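Local coordinates for protein ochratoxinase (Aspergillus niger, PDB 4C65) that hydrolyses the amide bond of ochratoxin A, releasing phenylalanine and ochratoxin alpha, as a zinc-dependent, homooctameric carboxypeptidase of the amidohydrolase superfamily, at residues A5-I10 against L49-S54; I9-L14 against T55-V60; W102-N107 against V132-Y137; D390-E395 against T412-G417. All coordinates share one frame; numbering follows the deposited sequence.

Interaction 1: A5-I10 against L49-S54; sequences AKVTII and LRSTQS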
# COMPACT_ATOMS: atom_id res chain seq x y z
N ALA A 5 3.18 -7.55 -57.94
CA ALA A 5 4.28 -6.95 -57.18
C ALA A 5 4.54 -5.54 -57.65
O ALA A 5 4.44 -5.25 -58.84
CB ALA A 5 5.53 -7.77 -57.36
N LYS A 6 4.84 -4.66 -56.72
CA LYS A 6 5.17 -3.29 -57.04
C LYS A 6 6.67 -3.14 -57.25
O LYS A 6 7.47 -3.34 -56.35
CB LYS A 6 4.66 -2.34 -55.96
CG LYS A 6 4.80 -0.88 -56.33
CD LYS A 6 4.05 0.05 -55.40
CE LYS A 6 4.55 1.50 -55.58
NZ LYS A 6 4.54 2.36 -54.35
N VAL A 7 7.03 -2.74 -58.46
CA VAL A 7 8.41 -2.72 -58.88
C VAL A 7 8.88 -1.30 -59.15
O VAL A 7 8.22 -0.55 -59.87
CB VAL A 7 8.59 -3.61 -60.13
CG1 VAL A 7 10.00 -3.50 -60.70
CG2 VAL A 7 8.26 -5.05 -59.77
N THR A 8 10.04 -0.94 -58.60
CA THR A 8 10.66 0.37 -58.82
C THR A 8 12.11 0.19 -59.28
O THR A 8 12.86 -0.57 -58.67
CB THR A 8 10.66 1.21 -57.54
OG1 THR A 8 9.35 1.27 -57.01
CG2 THR A 8 11.17 2.61 -57.81
N ILE A 9 12.49 0.86 -60.36
CA ILE A 9 13.87 0.86 -60.82
C ILE A 9 14.50 2.19 -60.50
O ILE A 9 13.94 3.24 -60.81
CB ILE A 9 14.00 0.60 -62.33
CG1 ILE A 9 13.26 -0.69 -62.69
CG2 ILE A 9 15.47 0.47 -62.72
CD1 ILE A 9 13.33 -1.09 -64.14
N ILE A 10 15.65 2.14 -59.83
CA ILE A 10 16.41 3.33 -59.51
C ILE A 10 17.78 3.24 -60.17
O ILE A 10 18.53 2.31 -59.91
CB ILE A 10 16.63 3.47 -58.00
CG1 ILE A 10 15.30 3.43 -57.26
CG2 ILE A 10 17.39 4.76 -57.69
CD1 ILE A 10 15.44 3.03 -55.80
N LEU A 49 12.32 -4.42 -66.22
CA LEU A 49 12.17 -3.36 -67.22
C LEU A 49 10.73 -3.32 -67.76
O LEU A 49 10.20 -2.24 -68.04
CB LEU A 49 13.16 -3.54 -68.37
CG LEU A 49 14.64 -3.33 -68.06
CD1 LEU A 49 15.51 -3.75 -69.23
CD2 LEU A 49 14.93 -1.89 -67.69
N ARG A 50 10.12 -4.50 -67.89
CA ARG A 50 8.72 -4.66 -68.33
C ARG A 50 7.70 -4.25 -67.26
O ARG A 50 6.73 -3.56 -67.55
CB ARG A 50 8.45 -6.13 -68.68
CG ARG A 50 8.74 -6.44 -70.11
CD ARG A 50 8.94 -7.93 -70.16
NE ARG A 50 10.00 -8.31 -71.08
CZ ARG A 50 10.87 -9.31 -70.89
NH1 ARG A 50 10.85 -10.07 -69.79
NH2 ARG A 50 11.76 -9.57 -71.84
N SER A 51 7.93 -4.71 -66.03
CA SER A 51 6.92 -4.63 -64.99
C SER A 51 7.00 -3.37 -64.11
O SER A 51 6.11 -3.15 -63.29
CB SER A 51 7.00 -5.88 -64.11
OG SER A 51 8.19 -5.89 -63.34
N THR A 52 8.02 -2.54 -64.29
CA THR A 52 8.22 -1.39 -63.39
C THR A 52 7.08 -0.35 -63.42
O THR A 52 6.67 0.13 -64.46
CB THR A 52 9.60 -0.72 -63.59
OG1 THR A 52 9.80 0.29 -62.58
CG2 THR A 52 9.75 -0.08 -64.98
N GLN A 53 6.59 -0.01 -62.23
CA GLN A 53 5.58 1.02 -62.02
C GLN A 53 6.20 2.42 -62.16
O GLN A 53 5.54 3.34 -62.61
CB GLN A 53 5.00 0.91 -60.58
CG GLN A 53 3.74 0.09 -60.38
CD GLN A 53 3.89 -1.37 -60.79
OE1 GLN A 53 4.90 -2.03 -60.49
NE2 GLN A 53 2.88 -1.91 -61.44
N SER A 54 7.43 2.60 -61.69
CA SER A 54 8.10 3.88 -61.76
C SER A 54 9.62 3.73 -61.75
O SER A 54 10.18 2.75 -61.25
CB SER A 54 7.69 4.79 -60.62
OG SER A 54 8.29 4.38 -59.42
O HOH W 1 7.08 1.59 -58.26
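Gln-53 lays its bent side chain along the backbone of Val-7, and the two residues hold each other at the place where helix 46-51 gives way to a parallel strand, probably part of the smaller beta-sandwich domain. The side-chain amide acts here as a substitute peptide group: Val-7 N donates to Gln-53 OE1 at 3.0 Å, nearly straight at 175°, while Gln-53 N returns a bond of 2.9 Å to Val-7 O. The bend at chi2 (60°) folds the amide back to reach that N-H. One residue on, the true strand pairing starts, with Ile-9 N bonded to Ser-54 O at 3.1 Å.

The other flank is largely apolar. The side chains of Ile-9 and Thr-52 cross at about a right angle, Ile-9 CD1 lying 3.8 Å from Thr-52 CG2, and Leu-49 of the helix brings CD2 to the same methyl end of Ile-9. Beside them the branches of Val-7 rest against Ser-51, whose hydroxyl is engaged with Lys-47 O of its own helix. Strand 26-31 lies along the other edge of strand 7-15, bonding Thr-8 through Ile-30. On the face carrying Thr-8 and Ser-54, a water donates to Val-7 O and also reaches Thr-8 OG1 at 2.6 Å and Ser-54 OG at 3.3 Å.

Interaction 2: I9-L14 against T55-V60; sequences IIYAGL and THRVPV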
# COMPACT_ATOMS: atom_id res chain seq x y z
N ILE A 9 12.49 0.86 -60.36
CA ILE A 9 13.87 0.86 -60.82
C ILE A 9 14.50 2.19 -60.50
O ILE A 9 13.94 3.24 -60.81
CB ILE A 9 14.00 0.60 -62.33
CG1 ILE A 9 13.26 -0.69 -62.69
CG2 ILE A 9 15.47 0.47 -62.72
CD1 ILE A 9 13.33 -1.09 -64.14
N ILE A 10 15.65 2.14 -59.83
CA ILE A 10 16.41 3.33 -59.51
C ILE A 10 17.78 3.24 -60.17
O ILE A 10 18.53 2.31 -59.91
CB ILE A 10 16.63 3.47 -58.00
CG1 ILE A 10 15.30 3.43 -57.26
CG2 ILE A 10 17.39 4.76 -57.69
CD1 ILE A 10 15.44 3.03 -55.80
N TYR A 11 18.07 4.19 -61.07
CA TYR A 11 19.36 4.27 -61.72
C TYR A 11 20.23 5.22 -60.95
O TYR A 11 19.80 6.31 -60.59
CB TYR A 11 19.20 4.79 -63.14
CG TYR A 11 18.42 3.87 -64.05
CD1 TYR A 11 19.06 2.89 -64.78
CD2 TYR A 11 17.05 3.97 -64.15
CE1 TYR A 11 18.36 2.04 -65.62
CE2 TYR A 11 16.33 3.12 -65.00
CZ TYR A 11 17.00 2.16 -65.74
OH TYR A 11 16.31 1.34 -66.57
N ALA A 12 21.47 4.81 -60.70
CA ALA A 12 22.37 5.60 -59.87
C ALA A 12 23.70 5.86 -60.54
O ALA A 12 24.38 4.92 -60.95
CB ALA A 12 22.58 4.91 -58.52
N GLY A 13 24.11 7.13 -60.61
CA GLY A 13 25.44 7.49 -61.07
C GLY A 13 26.52 6.78 -60.27
O GLY A 13 27.48 6.25 -60.81
N LEU A 14 26.33 6.75 -58.95
CA LEU A 14 27.19 6.02 -58.03
C LEU A 14 26.33 5.25 -57.03
O LEU A 14 25.44 5.83 -56.41
CB LEU A 14 28.09 7.00 -57.29
CG LEU A 14 29.10 6.42 -56.31
CD1 LEU A 14 30.23 5.72 -57.05
CD2 LEU A 14 29.64 7.53 -55.42
N THR A 55 10.27 4.73 -62.32
CA THR A 55 11.70 4.78 -62.46
C THR A 55 12.25 6.08 -61.87
O THR A 55 11.60 7.12 -61.99
CB THR A 55 11.94 4.81 -63.99
OG1 THR A 55 11.33 3.67 -64.61
CG2 THR A 55 13.40 4.89 -64.36
N HIS A 56 13.43 6.03 -61.26
CA HIS A 56 14.10 7.22 -60.76
C HIS A 56 15.52 7.23 -61.23
O HIS A 56 16.12 6.16 -61.41
CB HIS A 56 14.07 7.23 -59.23
CG HIS A 56 12.69 7.22 -58.67
ND1 HIS A 56 11.98 8.37 -58.46
CD2 HIS A 56 11.87 6.20 -58.35
CE1 HIS A 56 10.78 8.06 -57.99
NE2 HIS A 56 10.70 6.75 -57.92
N ARG A 57 16.07 8.42 -61.39
CA ARG A 57 17.47 8.59 -61.74
C ARG A 57 18.10 9.53 -60.76
O ARG A 57 17.70 10.67 -60.67
CB ARG A 57 17.56 9.15 -63.17
CG ARG A 57 17.39 8.02 -64.15
CD ARG A 57 17.36 8.46 -65.58
NE ARG A 57 16.70 7.42 -66.40
CZ ARG A 57 17.31 6.32 -66.84
NH1 ARG A 57 18.60 6.07 -66.58
NH2 ARG A 57 16.63 5.44 -67.55
N VAL A 58 19.10 9.06 -60.03
CA VAL A 58 19.72 9.84 -58.97
C VAL A 58 21.24 9.75 -59.06
O VAL A 58 21.77 8.77 -59.56
CB VAL A 58 19.26 9.35 -57.57
CG1 VAL A 58 17.75 9.41 -57.45
CG2 VAL A 58 19.75 7.93 -57.28
N PRO A 59 21.93 10.78 -58.56
CA PRO A 59 23.40 10.76 -58.64
C PRO A 59 24.03 9.72 -57.74
O PRO A 59 24.96 9.04 -58.16
CB PRO A 59 23.82 12.17 -58.18
CG PRO A 59 22.58 13.00 -58.22
CD PRO A 59 21.42 12.05 -58.04
N VAL A 60 23.51 9.57 -56.52
CA VAL A 60 24.08 8.66 -55.53
C VAL A 60 23.00 7.87 -54.82
O VAL A 60 22.03 8.45 -54.34
CB VAL A 60 24.93 9.43 -54.48
CG1 VAL A 60 25.49 8.48 -53.43
CG2 VAL A 60 26.06 10.17 -55.17
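Arg-57 lays its guanidinium over one face of the Tyr-11 ring, the two side chains running side by side with their planes only 14° apart. This is a stacked cation-pi pair: Arg-57 CZ stands 3.9 Å from the ring centroid, and NH1 comes over Tyr-11 CG near the rim of the ring. Thr-55 closes in at the ring edge, its CG2 3.5 Å from Tyr-11 CE2. Arg-57 and Thr-55 are both exposed, so this is the solvent side of the contact; Glu-41 adds a long, weak ion pair to Arg-57 NH1.

Between the two faces runs the parallel pairing of strands 7-15 and 54-58, consistent with the beta-sandwich domain. Tyr-11 bridges both ways, its N donating to His-56 O at 2.8 Å and its O accepting from Val-58 N. Beyond, both chains turn a corner, at Gly-13 and Pro-59, yet stay paired through Leu-14 N and Pro-59 O.

The opposite face is tightly packed. The first torsion of Val-58 turns CG2 toward the neighbouring strand, where it meets Ile-10 CG2 at 4.0 Å and also approaches Ala-12 CB. On this face the His-56 ring turns edge-to-face with Trp-415.

Interaction 3: W102-N107 against V132-Y137; sequences WEALQN and VGPNVY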
# COMPACT_ATOMS: atom_id res chain seq x y z
N TRP A 102 9.97 12.04 -37.55
CA TRP A 102 9.76 12.60 -38.88
C TRP A 102 11.05 13.18 -39.42
O TRP A 102 11.44 12.93 -40.58
CB TRP A 102 8.70 13.71 -38.83
CG TRP A 102 8.36 14.25 -40.17
CD1 TRP A 102 7.44 13.76 -41.04
CD2 TRP A 102 8.98 15.37 -40.82
NE1 TRP A 102 7.47 14.48 -42.20
CE2 TRP A 102 8.39 15.49 -42.08
CE3 TRP A 102 9.97 16.27 -40.46
CZ2 TRP A 102 8.75 16.49 -42.99
CZ3 TRP A 102 10.33 17.25 -41.34
CH2 TRP A 102 9.73 17.36 -42.60
N GLU A 103 11.74 13.93 -38.57
CA GLU A 103 12.98 14.58 -38.93
C GLU A 103 14.04 13.53 -39.28
O GLU A 103 14.80 13.68 -40.24
CB GLU A 103 13.47 15.44 -37.78
CG GLU A 103 12.70 16.71 -37.46
CD GLU A 103 12.77 17.79 -38.51
OE1 GLU A 103 13.66 17.70 -39.38
OE2 GLU A 103 11.94 18.76 -38.47
N ALA A 104 14.10 12.47 -38.50
CA ALA A 104 15.10 11.40 -38.74
C ALA A 104 14.97 10.84 -40.15
O ALA A 104 15.94 10.63 -40.84
CB ALA A 104 14.90 10.28 -37.72
N LEU A 105 13.72 10.57 -40.55
CA LEU A 105 13.45 9.91 -41.80
C LEU A 105 13.75 10.85 -42.97
O LEU A 105 14.29 10.42 -43.97
CB LEU A 105 12.01 9.43 -41.81
CG LEU A 105 11.64 8.26 -42.71
CD1 LEU A 105 12.50 7.04 -42.45
CD2 LEU A 105 10.18 7.95 -42.52
N GLN A 106 13.48 12.14 -42.79
CA GLN A 106 13.80 13.16 -43.76
C GLN A 106 15.30 13.33 -43.94
O GLN A 106 15.74 13.84 -44.98
CB GLN A 106 13.20 14.49 -43.37
CG GLN A 106 11.69 14.49 -43.35
CD GLN A 106 11.08 14.59 -44.72
OE1 GLN A 106 11.41 15.48 -45.51
NE2 GLN A 106 10.16 13.67 -45.02
N ASN A 107 16.08 12.91 -42.96
CA ASN A 107 17.54 12.94 -43.07
C ASN A 107 18.15 11.65 -43.56
O ASN A 107 19.36 11.49 -43.52
CB ASN A 107 18.16 13.32 -41.72
CG ASN A 107 18.12 14.80 -41.50
OD1 ASN A 107 19.02 15.48 -41.93
ND2 ASN A 107 17.00 15.34 -40.94
N VAL A 132 5.19 8.71 -39.00
CA VAL A 132 6.25 8.17 -39.79
C VAL A 132 7.54 8.18 -38.98
O VAL A 132 7.73 9.02 -38.09
CB VAL A 132 6.39 9.18 -40.97
CG1 VAL A 132 7.76 9.17 -41.61
CG2 VAL A 132 5.27 9.05 -42.00
N GLY A 133 8.45 7.26 -39.28
CA GLY A 133 9.77 7.31 -38.65
C GLY A 133 10.63 6.15 -39.09
O GLY A 133 10.22 5.36 -39.95
N PRO A 134 11.83 6.04 -38.51
CA PRO A 134 12.66 4.88 -38.80
C PRO A 134 12.10 3.60 -38.18
O PRO A 134 11.19 3.67 -37.34
CB PRO A 134 13.99 5.21 -38.15
CG PRO A 134 13.88 6.62 -37.67
CD PRO A 134 12.46 6.98 -37.59
N ASN A 135 12.61 2.46 -38.63
CA ASN A 135 12.46 1.25 -37.90
C ASN A 135 13.05 1.51 -36.54
O ASN A 135 14.20 1.99 -36.45
CB ASN A 135 13.22 0.12 -38.58
CG ASN A 135 12.57 -0.30 -39.87
OD1 ASN A 135 11.49 -0.87 -39.86
ND2 ASN A 135 13.23 -0.03 -40.99
N VAL A 136 12.29 1.24 -35.48
CA VAL A 136 12.79 1.44 -34.14
C VAL A 136 13.06 0.10 -33.46
O VAL A 136 12.19 -0.74 -33.36
CB VAL A 136 11.79 2.27 -33.29
CG1 VAL A 136 12.30 2.42 -31.86
CG2 VAL A 136 11.58 3.64 -33.92
N TYR A 137 14.30 -0.11 -33.03
CA TYR A 137 14.65 -1.23 -32.19
C TYR A 137 14.95 -0.65 -30.83
O TYR A 137 15.96 0.04 -30.64
CB TYR A 137 15.86 -1.98 -32.74
CG TYR A 137 15.68 -2.44 -34.14
CD1 TYR A 137 15.90 -1.59 -35.19
CD2 TYR A 137 15.29 -3.73 -34.41
CE1 TYR A 137 15.73 -2.01 -36.51
CE2 TYR A 137 15.10 -4.17 -35.70
CZ TYR A 137 15.32 -3.30 -36.76
OH TYR A 137 15.14 -3.74 -38.05
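With chi1 at -156°, Leu-105 carries CG roughly anti to its backbone N, and chi2 near 55° then brings both methyls to one carbonyl, CD1 lying 3.8 Å and CD2 3.6 Å from Gly-133 O. Here the end of helix 90-106 packs on the loop that enters strand 135-138. That strand and its parallel neighbour, strand 109-114, are joined through helix 119-127 in a beta-alpha-beta crossover, consistent with the twisted TIM barrel.

No hydrogen bond joins the segments; the contact is buried and rests on apolar side chains. The modelled approach of Leu-105 CD2 to Val-132 CG1 is too short to be trusted, so the detail at that point is doubtful. The polar demand of Gly-133 O is met by Lys-416 NZ, and Phe-421 of strand 419-422 touches both Leu-105 and Val-132. The indole of Trp-102 is engaged elsewhere: NE1 bonds Pro-428 O of the same chain, and the ring meets Trp-429 of its own chain and Trp-429 of a neighbouring subunit, both edge-to-face. Farther along the loop the helix reaches the ring of Pro-134, and Ala-104 CB lies 3.8 Å from Pro-134 CG.

Interaction 4: D390-E395 against T412-G417; sequences DVIALE and THVWKG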
# COMPACT_ATOMS: atom_id res chain seq x y z
N ASP A 390 15.43 -0.44 -47.67
CA ASP A 390 15.69 0.80 -46.94
C ASP A 390 16.84 1.50 -47.69
O ASP A 390 18.00 1.06 -47.62
CB ASP A 390 16.11 0.52 -45.50
CG ASP A 390 14.98 -0.04 -44.66
OD1 ASP A 390 13.91 -0.36 -45.23
OD2 ASP A 390 15.15 -0.11 -43.43
N VAL A 391 16.49 2.52 -48.47
CA VAL A 391 17.39 3.02 -49.52
C VAL A 391 17.25 4.52 -49.54
O VAL A 391 16.14 5.04 -49.46
CB VAL A 391 17.01 2.44 -50.91
CG1 VAL A 391 17.98 2.92 -51.99
CG2 VAL A 391 16.98 0.92 -50.88
N ILE A 392 18.38 5.21 -49.62
CA ILE A 392 18.33 6.66 -49.76
C ILE A 392 19.14 7.15 -50.95
O ILE A 392 20.14 6.54 -51.34
CB ILE A 392 18.76 7.38 -48.46
CG1 ILE A 392 20.22 7.07 -48.10
CG2 ILE A 392 17.83 7.01 -47.33
CD1 ILE A 392 20.79 7.95 -46.99
N ALA A 393 18.69 8.26 -51.52
CA ALA A 393 19.39 8.90 -52.62
C ALA A 393 19.93 10.23 -52.17
O ALA A 393 19.29 10.96 -51.41
CB ALA A 393 18.48 9.08 -53.81
N LEU A 394 21.11 10.55 -52.68
CA LEU A 394 21.78 11.80 -52.38
C LEU A 394 22.09 12.57 -53.63
O LEU A 394 22.28 11.98 -54.71
CB LEU A 394 23.08 11.53 -51.63
CG LEU A 394 23.00 11.33 -50.13
CD1 LEU A 394 22.70 9.90 -49.82
CD2 LEU A 394 24.27 11.73 -49.41
N GLU A 395 22.18 13.88 -53.49
CA GLU A 395 22.53 14.77 -54.59
C GLU A 395 24.04 14.80 -54.82
O GLU A 395 24.47 15.01 -55.93
CB GLU A 395 22.04 16.17 -54.29
CG GLU A 395 21.50 16.97 -55.47
CD GLU A 395 20.71 18.22 -55.03
OE1 GLU A 395 20.35 18.31 -53.82
OE2 GLU A 395 20.46 19.14 -55.88
N THR A 412 17.62 13.29 -51.16
CA THR A 412 16.48 13.64 -52.02
C THR A 412 15.38 12.61 -51.97
O THR A 412 14.22 12.96 -52.19
CB THR A 412 16.91 13.81 -53.49
OG1 THR A 412 17.51 12.59 -53.96
CG2 THR A 412 17.89 14.93 -53.63
N HIS A 413 15.75 11.34 -51.75
CA HIS A 413 14.80 10.23 -51.79
C HIS A 413 15.02 9.36 -50.60
O HIS A 413 16.16 9.02 -50.28
CB HIS A 413 14.98 9.36 -53.03
CG HIS A 413 14.67 10.04 -54.32
ND1 HIS A 413 15.48 11.00 -54.86
CD2 HIS A 413 13.64 9.87 -55.18
CE1 HIS A 413 14.96 11.41 -56.01
NE2 HIS A 413 13.84 10.75 -56.21
N VAL A 414 13.93 8.95 -49.95
CA VAL A 414 14.00 7.99 -48.84
C VAL A 414 12.95 6.88 -49.00
O VAL A 414 11.76 7.14 -48.96
CB VAL A 414 13.83 8.69 -47.48
CG1 VAL A 414 13.91 7.67 -46.34
CG2 VAL A 414 14.88 9.77 -47.30
N TRP A 415 13.44 5.65 -49.19
CA TRP A 415 12.63 4.45 -49.16
C TRP A 415 12.85 3.70 -47.84
O TRP A 415 13.98 3.47 -47.44
CB TRP A 415 13.01 3.50 -50.30
CG TRP A 415 12.59 3.92 -51.64
CD1 TRP A 415 11.39 3.65 -52.25
CD2 TRP A 415 13.35 4.69 -52.56
NE1 TRP A 415 11.37 4.20 -53.50
CE2 TRP A 415 12.56 4.84 -53.72
CE3 TRP A 415 14.61 5.29 -52.52
CZ2 TRP A 415 13.00 5.56 -54.83
CZ3 TRP A 415 15.04 5.99 -53.61
CH2 TRP A 415 14.25 6.13 -54.75
N LYS A 416 11.75 3.34 -47.19
CA LYS A 416 11.77 2.45 -46.03
C LYS A 416 10.81 1.31 -46.30
O LYS A 416 9.63 1.52 -46.53
CB LYS A 416 11.35 3.18 -44.76
CG LYS A 416 11.53 2.31 -43.52
CD LYS A 416 10.97 2.93 -42.25
CE LYS A 416 9.48 2.69 -42.04
NZ LYS A 416 9.18 2.72 -40.59
N GLY A 417 11.34 0.08 -46.28
CA GLY A 417 10.54 -1.10 -46.61
C GLY A 417 9.92 -1.02 -47.99
O GLY A 417 8.81 -1.48 -48.19
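Asp-390 OD1 accepts the backbone N-H of Gly-417 at 2.8 Å, in a bond that is nearly straight at 167° and meets the oxygen close to its C-O axis. With CG set beside the backbone N (chi1 -69°), the carboxylate is swung across the end of the antiparallel pair formed by strands 391-394 and 411-416. The same oxygen lies against Lys-416 CA.

From there the pairing is regular. Val-391 and Trp-415 form a hydrogen-bonded pair, with Trp-415 N donating to Val-391 O at 2.8 Å; Val-391 O also lies in the plane of the indole at its edge, 3.4 Å from Trp-415 CE3. The side chains of the two residues cross obliquely. On the opposite face Ile-392 and Val-414, a non-hydrogen-bonded pair, lie side by side and meet through their CG2 methyls at 4.0 Å.

At the other end the strand takes a classic beta bulge: Thr-412 and His-413 both face Ala-393. Ala-393 N donates to His-413 O, and Thr-412 N donates to Ala-393 O. The methyl of Ala-393 packs between the two side chains, its CB 3.6 Å from both His-413 CB and Thr-412 OG1. The threonine hydroxyl shares a 2.7 Å hydrogen bond with His-413 ND1, in the ring plane.

On its far side strand 391-394 pairs with strand 60-67. The bond between Thr-412 and His-413 should limit rotation of the imidazole, and the carboxylate bond at Gly-417 continues the pairing past the last strand residue using a side-chain acceptor.

Overall arrangement
Strand 7-15 opens the chain and serves two contacts: interaction 1 closes a loop of 38 residues that carries strands 26-31 and 34-38, and interaction 2, sharing Ile-9 and Ile-10, extends the same parallel pairing to the corners at Gly-13 and Pro-59. Their loops start from the same stretch and overlap, whereas interactions 3 and 4 follow in series, each closing a shorter loop of its own. Interaction 4 lies about 10 Å from interaction 2, centre to centre, and meets it where Val-60 O probably bonds Leu-394 N. The antiparallel pair 391-394/411-416 thus lies in the same sheet as strand 7-15, and interaction 3 packs beside it, touching through Gly-133 and Lys-416.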